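Long-range contacts in phosphatidylglycerophosphatase B (Bacillus subtilis, PDB 6FMX), which dephosphorylates phosphatidylglycerophosphate to phosphatidylglycerol in the cell membrane and also hydrolyses undecaprenyl pyrophosphate, supplying the lipid carrier undecaprenyl phosphate: residues Ser44-Ile49 against Val189-Asp194; Arg120-Phe125 against Ser133-Ser138; Tyr148-Tyr153 against Leu204-Val209. One frame throughout, in Å; residues are numbered along the deposited sequence.

Contact 1: residues Ser44-Ile49 against Val189-Asp194; sequences SADEAI and VHFVTD. With WO4 (tungstate(VI)ion), chain G.
Asp46 of helix 40-54 carries the polar part of this contact, its carboxylate pushed against the first turn of helix 192-215. OD1 accepts the amide of Thr193, N to OD1 3.3 Å, on its syn side and with a fairly straight N-H (158°). The hydroxyl of Thr193 gives its proton to the other oxygen; the refined OG1 to OD2 distance of 2.5 Å is so short that its exact value is doubtful. Thr193 reaches this place because OG1 sits between the backbone N and the carbonyl carbon (chi1 50°). A carboxylate suits a helix start, where amides lack acceptors within the helix and the helix dipole would probably favour a negative charge. Arg120 adds a salt bridge to OD2.

One water takes the amide of Val192, N to water 2.8 Å, and donates to both the main-chain O and OD1 of Asp46, tying the two backbones together.

Carbon contacts flank these bonds. The ring of Phe191 leans obliquely on helix 40-54, CD1 reaching CB of Asp46 at 3.6 Å, while the methyl CG2 of Ile49 meets CG2 of Val192 at 3.6 Å, the two branched side chains crossing at about a right angle.

Within 189-194, the N-cap residue Phe191 gives its amide to Asp194, N to OD2 2.9 Å, the half of a capping box in which the N3 carboxylate serves the N-cap amide. His190, next to it, binds tungsten through NE2 at 2.6 Å, though an ion oxygen lies too close for certain geometry, with Asp194 OD2 at the edge of its ring. Motif III of the PAP2 phosphatases ends here: His190 is the probable nucleophile, Asp194 the residue thought to ready it, and tungstate probably marks the place of the substrate phosphate.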
loop_
_atom_site.group_PDB
_atom_site.type_symbol
_atom_site.label_atom_id
_atom_site.label_comp_id
_atom_site.label_asym_id
_atom_site.label_seq_id
_atom_site.Cartn_x
_atom_site.Cartn_y
_atom_site.Cartn_z
ATOM N N SER A 44 -6.139 -18.547 -13.262
ATOM C CA SER A 44 -5.366 -19.776 -13.113
ATOM C C SER A 44 -3.943 -19.488 -12.662
ATOM O O SER A 44 -3.398 -20.202 -11.808
ATOM C CB SER A 44 -5.359 -20.547 -14.428
ATOM O OG SER A 44 -6.689 -20.808 -14.853
ATOM N N ALA A 45 -3.322 -18.451 -13.228
ATOM C CA ALA A 45 -1.984 -18.075 -12.782
ATOM C C ALA A 45 -2.015 -17.568 -11.346
ATOM O O ALA A 45 -1.116 -17.879 -10.555
ATOM C CB ALA A 45 -1.385 -17.027 -13.722
ATOM N N ASP A 46 -3.062 -16.818 -10.984
ATOM C CA ASP A 46 -3.212 -16.343 -9.609
ATOM C C ASP A 46 -3.336 -17.507 -8.635
ATOM O O ASP A 46 -2.739 -17.486 -7.551
ATOM C CB ASP A 46 -4.448 -15.451 -9.480
ATOM C CG ASP A 46 -4.128 -13.975 -9.591
ATOM O OD1 ASP A 46 -3.040 -13.547 -9.141
ATOM O OD2 ASP A 46 -5.002 -13.235 -10.086
ATOM N N GLU A 47 -4.152 -18.505 -8.983
ATOM C CA GLU A 47 -4.259 -19.701 -8.151
ATOM C C GLU A 47 -2.918 -20.422 -8.037
ATOM O O GLU A 47 -2.539 -20.874 -6.950
ATOM C CB GLU A 47 -5.324 -20.642 -8.716
ATOM C CG GLU A 47 -5.258 -22.057 -8.145
ATOM C CD GLU A 47 -6.517 -22.875 -8.412
ATOM O OE1 GLU A 47 -7.517 -22.308 -8.898
ATOM O OE2 GLU A 47 -6.500 -24.095 -8.135
ATOM N N ALA A 48 -2.191 -20.552 -9.149
ATOM C CA ALA A 48 -0.940 -21.307 -9.125
ATOM C C ALA A 48 0.110 -20.622 -8.261
ATOM O O ALA A 48 0.894 -21.294 -7.576
ATOM C CB ALA A 48 -0.410 -21.508 -10.545
ATOM N N ILE A 49 0.147 -19.287 -8.285
ATOM C CA ILE A 49 1.130 -18.564 -7.483
ATOM C C ILE A 49 0.737 -18.604 -6.014
ATOM O O ILE A 49 1.585 -18.771 -5.132
ATOM C CB ILE A 49 1.282 -17.119 -7.999
ATOM C CG1 ILE A 49 1.898 -17.127 -9.397
ATOM C CG2 ILE A 49 2.137 -16.283 -7.053
ATOM C CD1 ILE A 49 1.947 -15.766 -10.057
ATOM N N VAL A 189 -4.277 -14.736 1.746
ATOM C CA VAL A 189 -5.504 -13.950 1.812
ATOM C C VAL A 189 -5.665 -12.996 0.637
ATOM O O VAL A 189 -6.750 -12.424 0.467
ATOM C CB VAL A 189 -5.617 -13.182 3.146
ATOM C CG1 VAL A 189 -5.898 -14.160 4.277
ATOM C CG2 VAL A 189 -4.354 -12.400 3.425
ATOM N N HIS A 190 -4.640 -12.822 -0.186
ATOM C CA HIS A 190 -4.788 -12.070 -1.414
ATOM C C HIS A 190 -4.101 -12.829 -2.532
ATOM O O HIS A 190 -3.131 -13.566 -2.306
ATOM C CB HIS A 190 -4.200 -10.658 -1.306
ATOM C CG HIS A 190 -5.029 -9.712 -0.489
ATOM N ND1 HIS A 190 -6.285 -9.298 -0.874
ATOM C CD2 HIS A 190 -4.764 -9.070 0.671
ATOM C CE1 HIS A 190 -6.773 -8.468 0.028
ATOM N NE2 HIS A 190 -5.862 -8.294 0.968
ATOM N N PHE A 191 -4.614 -12.633 -3.739
ATOM C CA PHE A 191 -3.903 -13.023 -4.939
ATOM C C PHE A 191 -2.863 -11.964 -5.281
ATOM O O PHE A 191 -2.977 -10.798 -4.894
ATOM C CB PHE A 191 -4.859 -13.168 -6.124
ATOM C CG PHE A 191 -5.881 -14.260 -5.966
ATOM C CD1 PHE A 191 -5.513 -15.592 -6.070
ATOM C CD2 PHE A 191 -7.215 -13.951 -5.757
ATOM C CE1 PHE A 191 -6.462 -16.598 -5.952
ATOM C CE2 PHE A 191 -8.168 -14.959 -5.641
ATOM C CZ PHE A 191 -7.787 -16.277 -5.741
ATOM N N VAL A 192 -1.855 -12.376 -6.052
ATOM C CA VAL A 192 -0.839 -11.433 -6.507
ATOM C C VAL A 192 -1.489 -10.245 -7.211
ATOM O O VAL A 192 -1.103 -9.091 -6.995
ATOM C CB VAL A 192 0.180 -12.150 -7.414
ATOM C CG1 VAL A 192 0.878 -11.160 -8.355
ATOM C CG2 VAL A 192 1.198 -12.872 -6.565
ATOM N N THR A 193 -2.497 -10.501 -8.048
ATOM C CA THR A 193 -3.105 -9.386 -8.771
ATOM C C THR A 193 -3.854 -8.439 -7.842
ATOM O O THR A 193 -3.926 -7.236 -8.127
ATOM C CB THR A 193 -4.039 -9.900 -9.869
ATOM O OG1 THR A 193 -4.932 -10.876 -9.319
ATOM C CG2 THR A 193 -3.229 -10.514 -11.000
ATOM N N ASP A 194 -4.440 -8.949 -6.749
ATOM C CA ASP A 194 -4.990 -8.048 -5.737
ATOM C C ASP A 194 -3.912 -7.117 -5.205
ATOM O O ASP A 194 -4.168 -5.932 -4.952
ATOM C CB ASP A 194 -5.590 -8.814 -4.553
ATOM C CG ASP A 194 -6.643 -9.812 -4.951
ATOM O OD1 ASP A 194 -7.364 -9.579 -5.946
ATOM O OD2 ASP A 194 -6.765 -10.818 -4.214
HETATM W W WO4 G . -6.916 -6.813 2.797
HETATM O O1 WO4 G . -7.243 -8.748 3.347
HETATM O O2 WO4 G . -8.107 -6.281 1.241
HETATM O O3 WO4 G . -7.459 -5.593 4.334
HETATM O O4 WO4 G . -4.999 -6.660 2.225
HETATM O O HOH W 1 -1.694 -14.995 -6.973
#

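Contact 2: residues Arg120-Phe125 against Ser133-Ser138; sequences RVRPDF and SFSFPS. With WO4 (tungstate(VI)ion), chain G.
Arg122 grips Ser133 side-on, the tight half of the contact. NE bonds the carbonyl, NE to Ser133 O 2.8 Å, approaching from above the carbonyl plane, while NH2 donates to the hydroxyl oxygen, NH2 to Ser133 OG 2.8 Å. Both oxygens lie near the guanidinium plane, and CA of Ser135 covers one face. A bend at chi2 (-101°) turns the chain into this slot. The group can then present NH1 to O1 of the tungstate; that bond is doubtfully short, and the one from NH2 weak. Arginine suits the place: its flat cation can bind protein on one edge and an oxyanion on another. From 133-138, Ser138 adds a hydrogen bond, OG to tungstate O4 2.8 Å.

The backbones are joined by Ser135 N to Arg120 O, 2.9 Å, and by a water between Arg120 N and Phe136 O. Phe134 sets CB and its ring edge against the carbonyl of Arg120, Phe134 CD1 to Arg120 O 3.2 Å. Looser is Val121, which lies on the surface, points away and touches little. Inward, CB and CD of Arg120 pack on CB of Phe136 (CB to CB 3.9 Å), crossing at a slant before the guanidinium reaches Asp194.

Both segments belong to the loop between helices 96-118 and 139-158. Phe136 and Pro137 rest on helix 96-118, Pro123 and Phe125 on helix 40-54, and Ser135 OG bonds Asp194 at the start of helix 192-215.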
loop_
_atom_site.group_PDB
_atom_site.type_symbol
_atom_site.label_atom_id
_atom_site.label_comp_id
_atom_site.label_asym_id
_atom_site.label_seq_id
_atom_site.Cartn_x
_atom_site.Cartn_y
_atom_site.Cartn_z
ATOM N N ARG A 120 -14.525 -9.551 -5.877
ATOM C CA ARG A 120 -13.719 -10.739 -6.127
ATOM C C ARG A 120 -13.687 -11.643 -4.899
ATOM O O ARG A 120 -13.522 -11.180 -3.766
ATOM C CB ARG A 120 -12.289 -10.374 -6.535
ATOM C CG ARG A 120 -11.556 -11.582 -7.125
ATOM C CD ARG A 120 -10.058 -11.410 -7.184
ATOM N NE ARG A 120 -9.419 -12.379 -8.071
ATOM C CZ ARG A 120 -8.188 -12.232 -8.551
ATOM N NH1 ARG A 120 -7.471 -11.160 -8.215
ATOM N NH2 ARG A 120 -7.669 -13.144 -9.361
ATOM N N VAL A 121 -13.837 -12.947 -5.141
ATOM C CA VAL A 121 -13.773 -13.946 -4.082
ATOM C C VAL A 121 -12.323 -14.144 -3.659
ATOM O O VAL A 121 -11.407 -14.151 -4.493
ATOM C CB VAL A 121 -14.417 -15.260 -4.573
ATOM C CG1 VAL A 121 -14.259 -16.354 -3.559
ATOM C CG2 VAL A 121 -15.895 -15.065 -4.877
ATOM N N ARG A 122 -12.106 -14.299 -2.349
ATOM C CA ARG A 122 -10.770 -14.499 -1.800
ATOM C C ARG A 122 -10.202 -15.857 -2.222
ATOM O O ARG A 122 -10.945 -16.750 -2.631
ATOM C CB ARG A 122 -10.820 -14.415 -0.276
ATOM C CG ARG A 122 -11.243 -13.074 0.262
ATOM C CD ARG A 122 -10.034 -12.289 0.730
ATOM N NE ARG A 122 -10.394 -10.963 1.207
ATOM C CZ ARG A 122 -9.546 -10.142 1.813
ATOM N NH1 ARG A 122 -8.292 -10.522 2.004
ATOM N NH2 ARG A 122 -9.949 -8.946 2.225
ATOM N N PRO A 123 -8.877 -16.034 -2.129
ATOM C CA PRO A 123 -8.294 -17.338 -2.505
ATOM C C PRO A 123 -8.884 -18.521 -1.746
ATOM O O PRO A 123 -9.318 -19.504 -2.369
ATOM C CB PRO A 123 -6.801 -17.143 -2.194
ATOM C CG PRO A 123 -6.580 -15.665 -2.396
ATOM C CD PRO A 123 -7.835 -15.014 -1.871
ATOM N N ASP A 124 -8.881 -18.458 -0.411
ATOM C CA ASP A 124 -9.480 -19.467 0.475
ATOM C C ASP A 124 -8.950 -20.880 0.232
ATOM O O ASP A 124 -9.666 -21.864 0.428
ATOM C CB ASP A 124 -11.007 -19.443 0.401
ATOM C CG ASP A 124 -11.605 -18.520 1.445
ATOM O OD1 ASP A 124 -11.168 -18.604 2.621
ATOM O OD2 ASP A 124 -12.479 -17.696 1.103
ATOM N N PHE A 125 -7.687 -20.998 -0.168
ATOM C CA PHE A 125 -7.001 -22.282 -0.160
ATOM C C PHE A 125 -6.364 -22.565 1.186
ATOM O O PHE A 125 -6.465 -23.685 1.695
ATOM C CB PHE A 125 -5.926 -22.325 -1.247
ATOM C CG PHE A 125 -6.443 -21.984 -2.609
ATOM C CD1 PHE A 125 -7.333 -22.832 -3.253
ATOM C CD2 PHE A 125 -6.047 -20.818 -3.248
ATOM C CE1 PHE A 125 -7.825 -22.520 -4.504
ATOM C CE2 PHE A 125 -6.532 -20.506 -4.508
ATOM C CZ PHE A 125 -7.422 -21.358 -5.134
ATOM N N SER A 133 -13.834 -9.359 3.876
ATOM C CA SER A 133 -14.165 -8.505 2.744
ATOM C C SER A 133 -13.725 -9.180 1.452
ATOM O O SER A 133 -13.073 -10.228 1.461
ATOM C CB SER A 133 -13.512 -7.129 2.877
ATOM O OG SER A 133 -12.121 -7.221 2.638
ATOM N N PHE A 134 -14.083 -8.548 0.336
ATOM C CA PHE A 134 -13.690 -9.051 -0.970
ATOM C C PHE A 134 -12.194 -8.838 -1.189
ATOM O O PHE A 134 -11.512 -8.156 -0.419
ATOM C CB PHE A 134 -14.525 -8.390 -2.068
ATOM C CG PHE A 134 -15.946 -8.877 -2.099
ATOM C CD1 PHE A 134 -16.220 -10.205 -2.343
ATOM C CD2 PHE A 134 -17.001 -8.017 -1.847
ATOM C CE1 PHE A 134 -17.528 -10.674 -2.352
ATOM C CE2 PHE A 134 -18.307 -8.473 -1.859
ATOM C CZ PHE A 134 -18.572 -9.803 -2.108
ATOM N N SER A 135 -11.684 -9.446 -2.262
ATOM C CA SER A 135 -10.245 -9.645 -2.413
ATOM C C SER A 135 -9.543 -8.523 -3.173
ATOM O O SER A 135 -8.371 -8.243 -2.901
ATOM C CB SER A 135 -9.983 -10.974 -3.124
ATOM O OG SER A 135 -8.705 -11.470 -2.804
ATOM N N PHE A 136 -10.214 -7.871 -4.125
ATOM C CA PHE A 136 -9.548 -6.973 -5.069
ATOM C C PHE A 136 -10.083 -5.546 -4.949
ATOM O O PHE A 136 -11.299 -5.340 -5.058
ATOM C CB PHE A 136 -9.744 -7.475 -6.525
ATOM C CG PHE A 136 -8.993 -6.663 -7.566
ATOM C CD1 PHE A 136 -9.568 -5.538 -8.135
ATOM C CD2 PHE A 136 -7.722 -7.038 -7.982
ATOM C CE1 PHE A 136 -8.882 -4.787 -9.087
ATOM C CE2 PHE A 136 -7.031 -6.296 -8.947
ATOM C CZ PHE A 136 -7.615 -5.174 -9.496
ATOM N N PRO A 137 -9.216 -4.533 -4.774
ATOM C CA PRO A 137 -7.757 -4.607 -4.603
ATOM C C PRO A 137 -7.365 -4.824 -3.141
ATOM O O PRO A 137 -8.194 -4.561 -2.269
ATOM C CB PRO A 137 -7.270 -3.239 -5.097
ATOM C CG PRO A 137 -8.437 -2.318 -4.879
ATOM C CD PRO A 137 -9.695 -3.149 -4.935
ATOM N N SER A 138 -6.133 -5.277 -2.879
ATOM C CA SER A 138 -5.709 -5.562 -1.510
ATOM C C SER A 138 -5.555 -4.276 -0.711
ATOM O O SER A 138 -4.802 -3.382 -1.100
ATOM C CB SER A 138 -4.389 -6.338 -1.509
ATOM O OG SER A 138 -3.769 -6.269 -0.231
HETATM W W WO4 G . -6.916 -6.813 2.797
HETATM O O1 WO4 G . -7.243 -8.748 3.347
HETATM O O2 WO4 G . -8.107 -6.281 1.241
HETATM O O3 WO4 G . -7.459 -5.593 4.334
HETATM O O4 WO4 G . -4.999 -6.660 2.225
HETATM O O HOH W 2 -13.161 -7.106 -4.904
#

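Contact 3: residues Tyr148-Tyr153 against Leu204-Val209; sequences YPVIAY and LLFFLV
Two transmembrane helices of the PAP2 bundle, 139-158 and 192-215, run side by side in the same direction here, their segment axes 25° apart and 9.3 Å from each other at closest approach. Phe206 fills the interface. With its CG anti to the backbone N (chi1 156°), the ring reaches across and lies flat against Pro149, whose CB sits over the ring centre, 3.6 Å from the centroid of Phe206 and only 10° off the ring normal. This is a CH-pi contact, and proline suits it, since its rigid ring offers polarised C-H groups to the pi face. CE1 of Phe206 also comes 3.3 Å from Pro149 O, the carbonyl that accepts the amide of Tyr153 in the next turn.

At the rim of the ring Val150 takes over, CG2 in the ring plane and 3.7 Å from Phe206 CD1, and CB of Tyr153 approaches another part of the edge. The same CG2 touches Val209 CG1 at 3.7 Å, so one methyl joins two successive turns of the partner helix.

Parallel neighbours follow from the topology of this bundle, in which the antiparallel helix 166-186 separates the two in sequence. The nitrogen of Pro149 cannot donate to the preceding turn, and helix 139-158 is kinked there. No hydrogen bond crosses between the segments; branched aliphatic and aromatic side chains suit an interior inside the membrane. Tyr153 sends its hydroxyl to Asp213 and Lys217, close to the probable cytoplasmic end of helix 192-215, while Val150 also packs on Met100 of helix 96-118. Val209 touches a bound monoolein lipid.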
loop_
_atom_site.group_PDB
_atom_site.type_symbol
_atom_site.label_atom_id
_atom_site.label_comp_id
_atom_site.label_asym_id
_atom_site.label_seq_id
_atom_site.Cartn_x
_atom_site.Cartn_y
_atom_site.Cartn_z
ATOM N N TYR A 148 3.556 4.656 3.109
ATOM C CA TYR A 148 4.993 4.687 3.387
ATOM C C TYR A 148 5.746 5.627 2.441
ATOM O O TYR A 148 6.619 6.370 2.912
ATOM C CB TYR A 148 5.586 3.269 3.388
ATOM C CG TYR A 148 5.198 2.517 4.641
ATOM C CD1 TYR A 148 5.711 2.888 5.880
ATOM C CD2 TYR A 148 4.277 1.493 4.597
ATOM C CE1 TYR A 148 5.335 2.227 7.034
ATOM C CE2 TYR A 148 3.889 0.829 5.745
ATOM C CZ TYR A 148 4.420 1.199 6.954
ATOM O OH TYR A 148 4.030 0.532 8.089
ATOM N N PRO A 149 5.468 5.652 1.130
ATOM C CA PRO A 149 6.080 6.709 0.301
ATOM C C PRO A 149 5.667 8.114 0.706
ATOM O O PRO A 149 6.485 9.045 0.610
ATOM C CB PRO A 149 5.607 6.366 -1.117
ATOM C CG PRO A 149 5.314 4.906 -1.069
ATOM C CD PRO A 149 4.777 4.638 0.302
ATOM N N VAL A 150 4.424 8.299 1.161
ATOM C CA VAL A 150 3.985 9.612 1.626
ATOM C C VAL A 150 4.767 10.021 2.869
ATOM O O VAL A 150 5.246 11.156 2.977
ATOM C CB VAL A 150 2.470 9.606 1.891
ATOM C CG1 VAL A 150 2.073 10.782 2.756
ATOM C CG2 VAL A 150 1.714 9.653 0.585
ATOM N N ILE A 151 4.884 9.106 3.835
ATOM C CA ILE A 151 5.684 9.386 5.026
ATOM C C ILE A 151 7.103 9.759 4.627
ATOM O O ILE A 151 7.672 10.740 5.125
ATOM C CB ILE A 151 5.666 8.178 5.980
ATOM C CG1 ILE A 151 4.320 8.078 6.697
ATOM C CG2 ILE A 151 6.832 8.266 6.975
ATOM C CD1 ILE A 151 4.136 6.762 7.482
ATOM N N ALA A 152 7.694 8.980 3.718
ATOM C CA ALA A 152 9.034 9.283 3.227
ATOM C C ALA A 152 9.107 10.692 2.655
ATOM O O ALA A 152 10.063 11.429 2.925
ATOM C CB ALA A 152 9.449 8.262 2.169
ATOM N N TYR A 153 8.106 11.079 1.860
ATOM C CA TYR A 153 8.131 12.404 1.249
ATOM C C TYR A 153 8.126 13.495 2.310
ATOM O O TYR A 153 8.932 14.432 2.251
ATOM C CB TYR A 153 6.943 12.582 0.298
ATOM C CG TYR A 153 6.785 14.023 -0.151
ATOM C CD1 TYR A 153 7.635 14.558 -1.101
ATOM C CD2 TYR A 153 5.790 14.841 0.374
ATOM C CE1 TYR A 153 7.515 15.882 -1.520
ATOM C CE2 TYR A 153 5.658 16.162 -0.033
ATOM C CZ TYR A 153 6.527 16.672 -0.978
ATOM O OH TYR A 153 6.405 17.974 -1.385
ATOM N N LEU A 204 -0.436 5.707 -6.889
ATOM C CA LEU A 204 -1.098 6.811 -7.575
ATOM C C LEU A 204 -1.472 7.920 -6.596
ATOM O O LEU A 204 -1.214 9.103 -6.851
ATOM C CB LEU A 204 -2.335 6.284 -8.310
ATOM C CG LEU A 204 -3.089 7.206 -9.271
ATOM C CD1 LEU A 204 -3.806 6.337 -10.281
ATOM C CD2 LEU A 204 -4.099 8.042 -8.528
ATOM N N LEU A 205 -2.092 7.557 -5.466
ATOM C CA LEU A 205 -2.475 8.562 -4.477
ATOM C C LEU A 205 -1.262 9.269 -3.895
ATOM O O LEU A 205 -1.322 10.476 -3.621
ATOM C CB LEU A 205 -3.302 7.922 -3.365
ATOM C CG LEU A 205 -4.674 7.445 -3.849
ATOM C CD1 LEU A 205 -5.391 6.630 -2.785
ATOM C CD2 LEU A 205 -5.505 8.645 -4.244
ATOM N N PHE A 206 -0.164 8.534 -3.694
ATOM C CA PHE A 206 1.089 9.151 -3.272
ATOM C C PHE A 206 1.541 10.218 -4.262
ATOM O O PHE A 206 1.830 11.360 -3.879
ATOM C CB PHE A 206 2.171 8.077 -3.113
ATOM C CG PHE A 206 3.588 8.604 -3.239
ATOM C CD1 PHE A 206 4.119 9.455 -2.282
ATOM C CD2 PHE A 206 4.388 8.233 -4.311
ATOM C CE1 PHE A 206 5.420 9.931 -2.392
ATOM C CE2 PHE A 206 5.683 8.705 -4.430
ATOM C CZ PHE A 206 6.200 9.556 -3.471
ATOM N N PHE A 207 1.628 9.856 -5.546
ATOM C CA PHE A 207 2.101 10.816 -6.538
ATOM C C PHE A 207 1.177 12.020 -6.621
ATOM O O PHE A 207 1.635 13.151 -6.842
ATOM C CB PHE A 207 2.243 10.152 -7.904
ATOM C CG PHE A 207 3.492 9.341 -8.043
ATOM C CD1 PHE A 207 4.734 9.949 -8.001
ATOM C CD2 PHE A 207 3.427 7.966 -8.208
ATOM C CE1 PHE A 207 5.892 9.205 -8.126
ATOM C CE2 PHE A 207 4.577 7.217 -8.337
ATOM C CZ PHE A 207 5.812 7.836 -8.294
ATOM N N LEU A 208 -0.125 11.807 -6.430
ATOM C CA LEU A 208 -1.059 12.928 -6.472
ATOM C C LEU A 208 -0.815 13.904 -5.327
ATOM O O LEU A 208 -0.777 15.124 -5.541
ATOM C CB LEU A 208 -2.499 12.426 -6.437
ATOM C CG LEU A 208 -3.050 11.803 -7.720
ATOM C CD1 LEU A 208 -4.500 11.422 -7.502
ATOM C CD2 LEU A 208 -2.930 12.775 -8.890
ATOM N N VAL A 209 -0.654 13.390 -4.105
ATOM C CA VAL A 209 -0.483 14.274 -2.958
ATOM C C VAL A 209 0.910 14.903 -2.963
ATOM O O VAL A 209 1.067 16.062 -2.561
ATOM C CB VAL A 209 -0.787 13.527 -1.642
ATOM C CG1 VAL A 209 0.259 12.463 -1.336
ATOM C CG2 VAL A 209 -0.918 14.508 -0.481
#

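Contacts 1 and 2 adjoin at the probable extracellular side, centres about 9 Å apart, and share the tungstate; contact 3 lies on the opposite side of the chain's centre, its centre about 26 Å from that of contact 1 and about 25 Å from that of contact 2, and is wholly buried. Contacts 1 and 3 both use helix 192-215, one at its start and the other farther along it. Chemistry follows position: charges, hydroxyls, waters and main-chain amides dominate the first two, which are only partly buried, whereas contact 3 is almost wholly apolar, with no hydrogen bond across it. Contact 2 is nested within the chain loop closed by contact 1, and charged and hydroxyl groups link them.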